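Local coordinates for protein hydrogenase maturation factor (Thermoanaerobacter tengcongensis, PDB 3VTH) that probably transfers a carbamoyl group from carbamoyl phosphate, at the cost of ATP, to the C-terminal cysteine of HypE during [NiFe]-hydrogenase maturation, at residues I205-K213 against L316-I325; F252-V262 against G305-H314. All coordinates share one frame; numbering follows the deposited sequence.

Contact 1: residues I205-K213 against L316-I325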
loop_
_atom_site.group_PDB
_atom_site.type_symbol
_atom_site.label_atom_id
_atom_site.label_comp_id
_atom_site.label_asym_id
_atom_site.label_seq_id
_atom_site.Cartn_x
_atom_site.Cartn_y
_atom_site.Cartn_z
ATOM N N ILE A 205 -16.438 19.313 -16.613
ATOM C CA ILE A 205 -15.031 18.970 -16.865
ATOM C C ILE A 205 -14.250 20.140 -17.487
ATOM O O ILE A 205 -13.102 20.395 -17.117
ATOM C CB ILE A 205 -14.878 17.722 -17.764
ATOM C CG1 ILE A 205 -15.543 16.488 -17.129
ATOM C CG2 ILE A 205 -13.386 17.430 -18.045
ATOM C CD1 ILE A 205 -14.915 15.996 -15.804
ATOM N N LYS A 206 -14.876 20.833 -18.436
ATOM C CA LYS A 206 -14.276 22.013 -19.054
ATOM C C LYS A 206 -14.078 23.145 -18.041
ATOM O O LYS A 206 -13.110 23.883 -18.125
ATOM C CB LYS A 206 -15.132 22.495 -20.230
ATOM C CG LYS A 206 -14.353 23.211 -21.327
ATOM C CD LYS A 206 -15.050 23.049 -22.705
ATOM C CE LYS A 206 -15.199 21.542 -23.051
ATOM N NZ LYS A 206 -16.038 21.274 -24.252
ATOM N N CYS A 207 -15.002 23.282 -17.090
ATOM C CA CYS A 207 -14.841 24.272 -16.023
ATOM C C CYS A 207 -13.578 23.984 -15.185
ATOM O O CYS A 207 -12.844 24.907 -14.799
ATOM C CB CYS A 207 -16.092 24.320 -15.136
ATOM S SG CYS A 207 -17.641 24.792 -15.990
ATOM N N VAL A 208 -13.349 22.697 -14.922
ATOM C CA VAL A 208 -12.163 22.219 -14.199
ATOM C C VAL A 208 -10.888 22.500 -14.988
ATOM O O VAL A 208 -9.934 23.067 -14.441
ATOM C CB VAL A 208 -12.285 20.717 -13.854
ATOM C CG1 VAL A 208 -10.955 20.141 -13.318
ATOM C CG2 VAL A 208 -13.393 20.518 -12.842
ATOM N N ALA A 209 -10.902 22.138 -16.275
ATOM C CA ALA A 209 -9.768 22.388 -17.176
ATOM C C ALA A 209 -9.368 23.858 -17.203
ATOM O O ALA A 209 -8.178 24.176 -17.141
ATOM C CB ALA A 209 -10.072 21.900 -18.577
ATOM N N LYS A 210 -10.358 24.745 -17.285
ATOM C CA LYS A 210 -10.083 26.183 -17.302
ATOM C C LYS A 210 -9.437 26.653 -15.998
ATOM O O LYS A 210 -8.438 27.375 -16.026
ATOM C CB LYS A 210 -11.342 26.993 -17.643
ATOM C CG LYS A 210 -11.856 26.696 -19.055
ATOM C CD LYS A 210 -12.499 27.888 -19.746
ATOM C CE LYS A 210 -12.938 27.489 -21.162
ATOM N NZ LYS A 210 -13.440 28.650 -21.963
ATOM N N ALA A 211 -9.986 26.229 -14.860
ATOM C CA ALA A 211 -9.378 26.559 -13.565
ATOM C C ALA A 211 -7.908 26.100 -13.485
ATOM O O ALA A 211 -7.024 26.882 -13.100
ATOM C CB ALA A 211 -10.192 25.982 -12.427
ATOM N N LEU A 212 -7.650 24.855 -13.882
ATOM C CA LEU A 212 -6.290 24.322 -13.930
ATOM C C LEU A 212 -5.357 25.118 -14.856
ATOM O O LEU A 212 -4.212 25.358 -14.516
ATOM C CB LEU A 212 -6.291 22.845 -14.331
ATOM C CG LEU A 212 -6.897 21.820 -13.369
ATOM C CD1 LEU A 212 -7.030 20.478 -14.102
ATOM C CD2 LEU A 212 -6.054 21.665 -12.070
ATOM N N LYS A 213 -5.851 25.516 -16.024
ATOM C CA LYS A 213 -5.051 26.316 -16.954
ATOM C C LYS A 213 -4.755 27.703 -16.401
ATOM O O LYS A 213 -3.717 28.301 -16.715
ATOM C CB LYS A 213 -5.761 26.444 -18.299
ATOM C CG LYS A 213 -5.774 25.158 -19.093
ATOM C CD LYS A 213 -6.455 25.376 -20.435
ATOM C CE LYS A 213 -7.134 24.088 -20.875
ATOM N NZ LYS A 213 -7.669 24.236 -22.255
ATOM N N LEU A 316 -11.666 12.227 -19.544
ATOM C CA LEU A 316 -12.359 13.415 -20.041
ATOM C C LEU A 316 -11.518 14.684 -19.835
ATOM O O LEU A 316 -11.364 15.506 -20.745
ATOM C CB LEU A 316 -13.728 13.550 -19.374
ATOM C CG LEU A 316 -14.777 12.479 -19.733
ATOM C CD1 LEU A 316 -16.029 12.626 -18.867
ATOM C CD2 LEU A 316 -15.128 12.500 -21.207
ATOM N N LEU A 317 -10.970 14.832 -18.636
ATOM C CA LEU A 317 -10.129 15.991 -18.320
ATOM C C LEU A 317 -8.901 16.052 -19.233
ATOM O O LEU A 317 -8.539 17.128 -19.715
ATOM C CB LEU A 317 -9.710 15.973 -16.840
ATOM C CG LEU A 317 -8.893 17.179 -16.319
ATOM C CD1 LEU A 317 -9.620 18.535 -16.617
ATOM C CD2 LEU A 317 -8.580 17.026 -14.826
ATOM N N MET A 318 -8.283 14.892 -19.471
ATOM C CA MET A 318 -7.091 14.775 -20.314
ATOM C C MET A 318 -7.277 15.239 -21.760
ATOM O O MET A 318 -6.334 15.750 -22.367
ATOM C CB MET A 318 -6.518 13.345 -20.273
ATOM C CG MET A 318 -5.823 12.966 -18.951
ATOM S SD MET A 318 -4.443 14.090 -18.625
ATOM C CE MET A 318 -3.796 13.446 -17.088
ATOM N N GLU A 319 -8.475 15.076 -22.318
ATOM C CA GLU A 319 -8.743 15.666 -23.637
ATOM C C GLU A 319 -8.845 17.210 -23.601
ATOM O O GLU A 319 -8.752 17.864 -24.648
ATOM C CB GLU A 319 -9.945 15.010 -24.362
ATOM C CG GLU A 319 -10.897 14.220 -23.475
ATOM C CD GLU A 319 -11.868 13.308 -24.235
ATOM O OE1 GLU A 319 -11.991 12.116 -23.853
ATOM O OE2 GLU A 319 -12.518 13.776 -25.187
ATOM N N GLU A 320 -9.006 17.789 -22.407
ATOM C CA GLU A 320 -9.155 19.253 -22.284
ATOM C C GLU A 320 -7.866 19.992 -21.929
ATOM O O GLU A 320 -7.727 21.170 -22.259
ATOM C CB GLU A 320 -10.267 19.639 -21.294
ATOM C CG GLU A 320 -11.669 19.118 -21.627
ATOM C CD GLU A 320 -12.159 19.508 -23.020
ATOM O OE1 GLU A 320 -11.946 20.665 -23.447
ATOM O OE2 GLU A 320 -12.784 18.651 -23.686
ATOM N N ILE A 321 -6.925 19.301 -21.276
ATOM C CA ILE A 321 -5.654 19.909 -20.873
ATOM C C ILE A 321 -4.458 19.317 -21.654
ATOM O O ILE A 321 -4.545 18.196 -22.159
ATOM C CB ILE A 321 -5.429 19.770 -19.338
ATOM C CG1 ILE A 321 -5.382 18.292 -18.917
ATOM C CG2 ILE A 321 -6.524 20.501 -18.558
ATOM C CD1 ILE A 321 -5.029 18.060 -17.450
ATOM N N ASP A 322 -3.355 20.062 -21.758
ATOM C CA ASP A 322 -2.121 19.519 -22.359
ATOM C C ASP A 322 -0.920 19.522 -21.390
ATOM O O ASP A 322 0.202 19.898 -21.764
ATOM C CB ASP A 322 -1.760 20.248 -23.664
ATOM C CG ASP A 322 -1.529 21.741 -23.465
ATOM O OD1 ASP A 322 -1.452 22.195 -22.298
ATOM O OD2 ASP A 322 -1.414 22.469 -24.474
ATOM N N PHE A 323 -1.166 19.126 -20.150
ATOM C CA PHE A 323 -0.126 19.115 -19.124
ATOM C C PHE A 323 -0.469 18.064 -18.091
ATOM O O PHE A 323 -1.652 17.816 -17.846
ATOM C CB PHE A 323 0.074 20.513 -18.469
ATOM C CG PHE A 323 -1.214 21.204 -18.058
ATOM C CD1 PHE A 323 -1.920 20.802 -16.912
ATOM C CD2 PHE A 323 -1.723 22.254 -18.823
ATOM C CE1 PHE A 323 -3.118 21.440 -16.538
ATOM C CE2 PHE A 323 -2.903 22.907 -18.459
ATOM C CZ PHE A 323 -3.608 22.498 -17.316
ATOM N N PRO A 324 0.558 17.429 -17.490
ATOM C CA PRO A 324 0.286 16.508 -16.393
ATOM C C PRO A 324 -0.147 17.283 -15.155
ATOM O O PRO A 324 0.103 18.494 -15.058
ATOM C CB PRO A 324 1.638 15.827 -16.142
ATOM C CG PRO A 324 2.624 16.426 -17.119
ATOM C CD PRO A 324 2.003 17.625 -17.729
ATOM N N ILE A 325 -0.786 16.601 -14.212
ATOM C CA ILE A 325 -1.275 17.285 -13.020
ATOM C C ILE A 325 -0.870 16.596 -11.722
ATOM O O ILE A 325 -0.886 15.379 -11.636
ATOM C CB ILE A 325 -2.815 17.431 -13.041
ATOM C CG1 ILE A 325 -3.473 16.047 -13.217
ATOM C CG2 ILE A 325 -3.250 18.429 -14.145
ATOM C CD1 ILE A 325 -5.008 16.033 -13.143
#

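Contact 2: residues F252-V262 against G305-H314. With APC (diphosphomethylphosphonic acid adenosyl ester), chain F.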
loop_
_atom_site.group_PDB
_atom_site.type_symbol
_atom_site.label_atom_id
_atom_site.label_comp_id
_atom_site.label_asym_id
_atom_site.label_seq_id
_atom_site.Cartn_x
_atom_site.Cartn_y
_atom_site.Cartn_z
ATOM N N PHE A 252 5.151 15.360 -4.492
ATOM C CA PHE A 252 3.834 15.163 -5.072
ATOM C C PHE A 252 3.869 14.118 -6.176
ATOM O O PHE A 252 4.750 14.159 -7.058
ATOM C CB PHE A 252 3.328 16.455 -5.721
ATOM C CG PHE A 252 2.866 17.504 -4.749
ATOM C CD1 PHE A 252 2.040 17.183 -3.670
ATOM C CD2 PHE A 252 3.205 18.830 -4.951
ATOM C CE1 PHE A 252 1.589 18.177 -2.797
ATOM C CE2 PHE A 252 2.753 19.828 -4.087
ATOM C CZ PHE A 252 1.965 19.503 -3.005
ATOM N N ALA A 253 2.884 13.226 -6.144
ATOM C CA ALA A 253 2.589 12.338 -7.244
ATOM C C ALA A 253 1.881 13.116 -8.350
ATOM O O ALA A 253 1.187 14.080 -8.076
ATOM C CB ALA A 253 1.698 11.198 -6.766
ATOM N N VAL A 254 2.051 12.677 -9.592
ATOM C CA VAL A 254 1.506 13.369 -10.754
ATOM C C VAL A 254 0.745 12.357 -11.621
ATOM O O VAL A 254 1.150 11.192 -11.728
ATOM C CB VAL A 254 2.654 14.072 -11.545
ATOM C CG1 VAL A 254 2.187 14.603 -12.890
ATOM C CG2 VAL A 254 3.215 15.246 -10.735
ATOM N N MET A 255 -0.384 12.790 -12.182
ATOM C CA MET A 255 -1.106 12.008 -13.162
ATOM C C MET A 255 -0.723 12.443 -14.570
ATOM O O MET A 255 -0.752 13.630 -14.881
ATOM C CB MET A 255 -2.621 12.155 -12.981
ATOM C CG MET A 255 -3.412 11.296 -13.957
ATOM S SD MET A 255 -5.203 11.377 -13.704
ATOM C CE MET A 255 -5.386 10.385 -12.233
ATOM N N MET A 256 -0.375 11.482 -15.414
ATOM C CA MET A 256 -0.093 11.754 -16.823
ATOM C C MET A 256 -1.071 10.986 -17.697
ATOM O O MET A 256 -1.698 10.043 -17.229
ATOM C CB MET A 256 1.342 11.367 -17.149
ATOM C CG MET A 256 2.335 12.110 -16.264
ATOM S SD MET A 256 3.998 12.063 -16.916
ATOM C CE MET A 256 4.882 12.817 -15.555
ATOM N N ARG A 257 -1.196 11.387 -18.958
ATOM C CA ARG A 257 -2.270 10.879 -19.807
ATOM C C ARG A 257 -2.064 9.436 -20.261
ATOM O O ARG A 257 -3.029 8.682 -20.347
ATOM C CB ARG A 257 -2.520 11.821 -20.998
ATOM C CG ARG A 257 -1.403 11.873 -22.012
ATOM C CD ARG A 257 -1.362 13.204 -22.773
ATOM N NE ARG A 257 -2.575 13.456 -23.549
ATOM C CZ ARG A 257 -3.489 14.380 -23.241
ATOM N NH1 ARG A 257 -3.334 15.163 -22.171
ATOM N NH2 ARG A 257 -4.557 14.528 -24.015
ATOM N N ASP A 258 -0.815 9.050 -20.532
ATOM C CA ASP A 258 -0.502 7.702 -21.036
ATOM C C ASP A 258 0.980 7.385 -20.880
ATOM O O ASP A 258 1.768 8.257 -20.475
ATOM C CB ASP A 258 -0.937 7.532 -22.511
ATOM C CG ASP A 258 -0.330 8.583 -23.438
ATOM O OD1 ASP A 258 0.778 9.097 -23.161
ATOM O OD2 ASP A 258 -0.966 8.892 -24.460
ATOM N N VAL A 259 1.364 6.154 -21.225
ATOM C CA VAL A 259 2.746 5.704 -21.049
ATOM C C VAL A 259 3.715 6.537 -21.889
ATOM O O VAL A 259 4.822 6.833 -21.443
ATOM C CB VAL A 259 2.923 4.179 -21.323
ATOM C CG1 VAL A 259 4.395 3.775 -21.184
ATOM C CG2 VAL A 259 2.080 3.361 -20.330
ATOM N N GLU A 260 3.286 6.929 -23.088
ATOM C CA GLU A 260 4.096 7.798 -23.942
ATOM C C GLU A 260 4.489 9.099 -23.217
ATOM O O GLU A 260 5.649 9.504 -23.265
ATOM C CB GLU A 260 3.404 8.105 -25.279
ATOM C CG GLU A 260 4.367 8.719 -26.308
ATOM C CD GLU A 260 3.706 9.219 -27.593
ATOM O OE1 GLU A 260 2.485 9.494 -27.613
ATOM O OE2 GLU A 260 4.430 9.363 -28.597
ATOM N N GLU A 261 3.526 9.748 -22.560
ATOM C CA GLU A 261 3.816 10.955 -21.798
ATOM C C GLU A 261 4.797 10.660 -20.647
ATOM O O GLU A 261 5.757 11.393 -20.447
ATOM C CB GLU A 261 2.532 11.625 -21.287
ATOM C CG GLU A 261 2.809 12.915 -20.519
ATOM C CD GLU A 261 1.618 13.848 -20.371
ATOM O OE1 GLU A 261 0.578 13.465 -19.788
ATOM O OE2 GLU A 261 1.745 15.002 -20.824
ATOM N N VAL A 262 4.566 9.574 -19.915
ATOM C CA VAL A 262 5.436 9.217 -18.790
ATOM C C VAL A 262 6.893 9.063 -19.241
ATOM O O VAL A 262 7.807 9.541 -18.566
ATOM C CB VAL A 262 4.945 7.938 -18.064
ATOM C CG1 VAL A 262 5.840 7.605 -16.868
ATOM C CG2 VAL A 262 3.521 8.116 -17.590
ATOM N N GLY A 305 6.739 10.052 -8.690
ATOM C CA GLY A 305 5.595 9.170 -8.487
ATOM C C GLY A 305 4.573 9.490 -9.556
ATOM O O GLY A 305 4.077 10.616 -9.615
ATOM N N VAL A 306 4.278 8.515 -10.416
ATOM C CA VAL A 306 3.399 8.759 -11.565
ATOM C C VAL A 306 2.256 7.764 -11.618
ATOM O O VAL A 306 2.453 6.585 -11.386
ATOM C CB VAL A 306 4.183 8.719 -12.909
ATOM C CG1 VAL A 306 3.280 9.103 -14.085
ATOM C CG2 VAL A 306 5.360 9.683 -12.856
ATOM N N MET A 307 1.062 8.259 -11.928
ATOM C CA MET A 307 -0.091 7.416 -12.169
ATOM C C MET A 307 -0.744 7.775 -13.503
ATOM O O MET A 307 -0.568 8.889 -14.047
ATOM C CB MET A 307 -1.113 7.574 -11.034
ATOM C CG MET A 307 -1.819 8.952 -11.037
ATOM S SD MET A 307 -2.723 9.329 -9.516
ATOM C CE MET A 307 -3.289 7.689 -9.077
ATOM N N LEU A 308 -1.515 6.833 -14.019
ATOM C CA LEU A 308 -2.292 7.054 -15.230
ATOM C C LEU A 308 -3.741 7.314 -14.814
ATOM O O LEU A 308 -4.081 7.117 -13.655
ATOM C CB LEU A 308 -2.183 5.819 -16.140
ATOM C CG LEU A 308 -0.777 5.502 -16.669
ATOM C CD1 LEU A 308 -0.777 4.264 -17.572
ATOM C CD2 LEU A 308 -0.185 6.700 -17.424
ATOM N N PRO A 309 -4.599 7.761 -15.751
ATOM C CA PRO A 309 -6.018 7.959 -15.443
ATOM C C PRO A 309 -6.651 6.669 -14.904
ATOM O O PRO A 309 -6.294 5.567 -15.376
ATOM C CB PRO A 309 -6.624 8.285 -16.812
ATOM C CG PRO A 309 -5.525 8.933 -17.570
ATOM C CD PRO A 309 -4.279 8.162 -17.137
ATOM N N TYR A 310 -7.556 6.787 -13.929
ATOM C CA TYR A 310 -8.209 5.600 -13.366
ATOM C C TYR A 310 -9.734 5.662 -13.318
ATOM O O TYR A 310 -10.396 4.638 -13.088
ATOM C CB TYR A 310 -7.624 5.209 -11.991
ATOM C CG TYR A 310 -7.764 6.228 -10.881
ATOM C CD1 TYR A 310 -6.737 7.155 -10.630
ATOM C CD2 TYR A 310 -8.911 6.264 -10.066
ATOM C CE1 TYR A 310 -6.849 8.096 -9.606
ATOM C CE2 TYR A 310 -9.039 7.210 -9.029
ATOM C CZ TYR A 310 -7.995 8.111 -8.803
ATOM O OH TYR A 310 -8.087 9.053 -7.801
ATOM N N ALA A 311 -10.293 6.846 -13.546
ATOM C CA ALA A 311 -11.741 7.006 -13.577
ATOM C C ALA A 311 -12.105 7.720 -14.878
ATOM O O ALA A 311 -11.253 8.397 -15.466
ATOM C CB ALA A 311 -12.220 7.787 -12.367
ATOM N N PRO A 312 -13.360 7.574 -15.344
ATOM C CA PRO A 312 -13.715 8.261 -16.593
ATOM C C PRO A 312 -13.487 9.774 -16.588
ATOM O O PRO A 312 -13.129 10.329 -17.634
ATOM C CB PRO A 312 -15.203 7.936 -16.764
ATOM C CG PRO A 312 -15.343 6.604 -16.071
ATOM C CD PRO A 312 -14.473 6.727 -14.859
ATOM N N ILE A 313 -13.700 10.440 -15.448
ATOM C CA ILE A 313 -13.454 11.885 -15.372
ATOM C C ILE A 313 -12.016 12.283 -15.752
ATOM O O ILE A 313 -11.794 13.386 -16.256
ATOM C CB ILE A 313 -13.818 12.501 -13.995
ATOM C CG1 ILE A 313 -13.107 11.764 -12.847
ATOM C CG2 ILE A 313 -15.355 12.505 -13.803
ATOM C CD1 ILE A 313 -12.975 12.599 -11.557
ATOM N N HIS A 314 -11.046 11.402 -15.484
ATOM C CA HIS A 314 -9.638 11.714 -15.793
ATOM C C HIS A 314 -9.407 11.695 -17.288
ATOM O O HIS A 314 -8.723 12.573 -17.822
ATOM C CB HIS A 314 -8.658 10.731 -15.136
ATOM C CG HIS A 314 -8.853 10.559 -13.666
ATOM N ND1 HIS A 314 -8.950 11.622 -12.793
ATOM C CD2 HIS A 314 -8.936 9.443 -12.908
ATOM C CE1 HIS A 314 -9.112 11.168 -11.565
ATOM N NE2 HIS A 314 -9.106 9.850 -11.607
HETATM P PG APC F . -0.703 14.370 3.771
HETATM O O1G APC F . -1.843 14.161 2.807
HETATM O O2G APC F . 0.152 15.557 3.400
HETATM O O3G APC F . -1.100 14.367 5.219
HETATM P PB APC F . 0.541 12.133 2.446
HETATM O O1B APC F . -0.692 11.292 2.335
HETATM O O2B APC F . 1.814 11.368 2.751
HETATM O O3B APC F . 0.319 13.122 3.695
HETATM P PA APC F . -0.054 12.687 -0.590
HETATM O O1A APC F . 0.423 13.643 -1.658
HETATM O O2A APC F . -1.529 12.562 -0.460
HETATM C C3A APC F . 0.755 13.192 0.977
HETATM O "O5'" APC F . 0.465 11.189 -0.887
HETATM C "C5'" APC F . 1.387 10.856 -1.920
HETATM C "C4'" APC F . 2.396 9.858 -1.358
HETATM O "O4'" APC F . 3.227 9.450 -2.452
HETATM C "C3'" APC F . 3.297 10.524 -0.316
HETATM O "O3'" APC F . 3.548 9.658 0.805
HETATM C "C2'" APC F . 4.600 10.736 -1.059
HETATM O "O2'" APC F . 5.734 10.829 -0.177
HETATM C "C1'" APC F . 4.592 9.581 -2.059
HETATM N N9 APC F . 5.437 9.995 -3.174
HETATM C C8 APC F . 5.135 10.882 -4.161
HETATM N N7 APC F . 6.204 11.039 -4.981
HETATM C C5 APC F . 7.194 10.251 -4.509
HETATM C C6 APC F . 8.591 9.939 -4.883
HETATM N N6 APC F . 9.163 10.506 -5.966
HETATM N N1 APC F . 9.274 9.065 -4.111
HETATM C C2 APC F . 8.723 8.469 -3.034
HETATM N N3 APC F . 7.468 8.699 -2.617
HETATM C C4 APC F . 6.680 9.565 -3.315
HETATM O O HOH W 1 6.858 12.490 -7.196
#

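Contact 1: residues I205-K213 against L316-I325
Lys213 NZ donates to the backbone O of Glu320, 3.1 Å away, the one hydrogen bond between helix 205-213 and the segment 316-325. The donor lies nearly along the C=O axis (163°), and Glu320 O is thus taken by a side chain of the other segment. Lys213 CG lies at the edge of the Phe323 ring, in its plane, 3.7 Å from CE2; beyond it the chain bends at the third torsion and brings NZ to the carbonyl. Three residues before Glu320, Leu317 O is gripped twice from its own segment, by the amides of Glu320 and Ile321. The Glu320 carboxylate folds back through its second torsion to lie beside the aliphatic end of Lys206: OE1 is 3.4 Å from CE but 4.2 Å from NZ, too far for a salt bridge, although the opposite charges probably still attract. Met318 O and Ile321 O accept from Arg257 NH2 and NH1.

Beneath these polar groups the interface is apolar. Leu317, its CG anti to the backbone N (chi1 -176°), enters as a knob among Ile205, Val208, Ala209 and Leu212; CD1 rests on Ala209, and CD2 meets Leu212 CD1 at 3.9 Å. Small Ala209 lets the helices come close, its CB 3.5 Å from Glu320 CB. Ile205 CG2 packs on Leu317 CA at 3.6 Å, while Leu212 CB packs against Phe323 CZ.

The helix axes approach to 9.2 Å at a crossing angle of -50°. Helix 205-213, tied by the disulfide Cys207–Cys200 and backed by strands 193-196 and 354-358, joins helix 312-320 in the helical layer over the large mixed sheet, the layered alpha/beta architecture of the YrdC-like domain.

Contact 2: residues F252-V262 against G305-H314
Val254 and Met255 pair in parallel with Val306 and Met307 through three backbone hydrogen bonds. Val254 N gives to Gly305 O, Met307 N to Val254 O and Met256 N to Met307 O, each 2.9 Å long; the last is nearly straight on its carbonyl (175°).

These strands are adjacent in the mixed sheet of the YrdC-like domain, and the nucleotide lies beside Gly305 and Ala253. One water receives Gly305 N, donates to Phe252 O and accepts from N6 of the ATP analogue at 3.3 Å, linking both segments to the adenine.

Sulfur and aromatic contacts occupy the Met255 and Met307 face. Met255 reaches out with CG anti to its own N (chi1 -177°), then bends at the thioether, setting CE 3.6 Å from the His314 ring centroid, almost on the ring normal, in a CH-pi contact. Met255 SD lies over the same face, 4.1 Å from the centroid. Tyr310 touches the methyl too. Replacing His314 by alanine is likely to open a gap under the Met255 thioether, leaving its methyl less firmly held.

Apolar contacts build the Val306 face: Val262 CG2 meets Val306 CG1 tip to tip at 3.6 Å, and Leu308 CD2 lies across Val262.

Overall arrangement
Both contacts are largely buried and share helix 312-320, whose first residues belong to contact 2 and whose later ones belong to contact 1; contact 2 is nested in the loop that contact 1 closes. Their centres are 13 Å apart. Contact 1 is helix-on-helix packing with a charged, partly exposed rim of lysines and a glutamate, whereas contact 2 is strand pairing inside the sheet, made of backbone bonds, with thioether-aromatic contacts on one face and aliphatic ones on the other, and one end borders the nucleotide. They meet where Ile325 O lies 2.7 Å from Met255 N, a probable hydrogen bond placing strand 325-329 beside 254-255, and where the guanidinium of Arg257, from contact 2, meets Met318 O of contact 1.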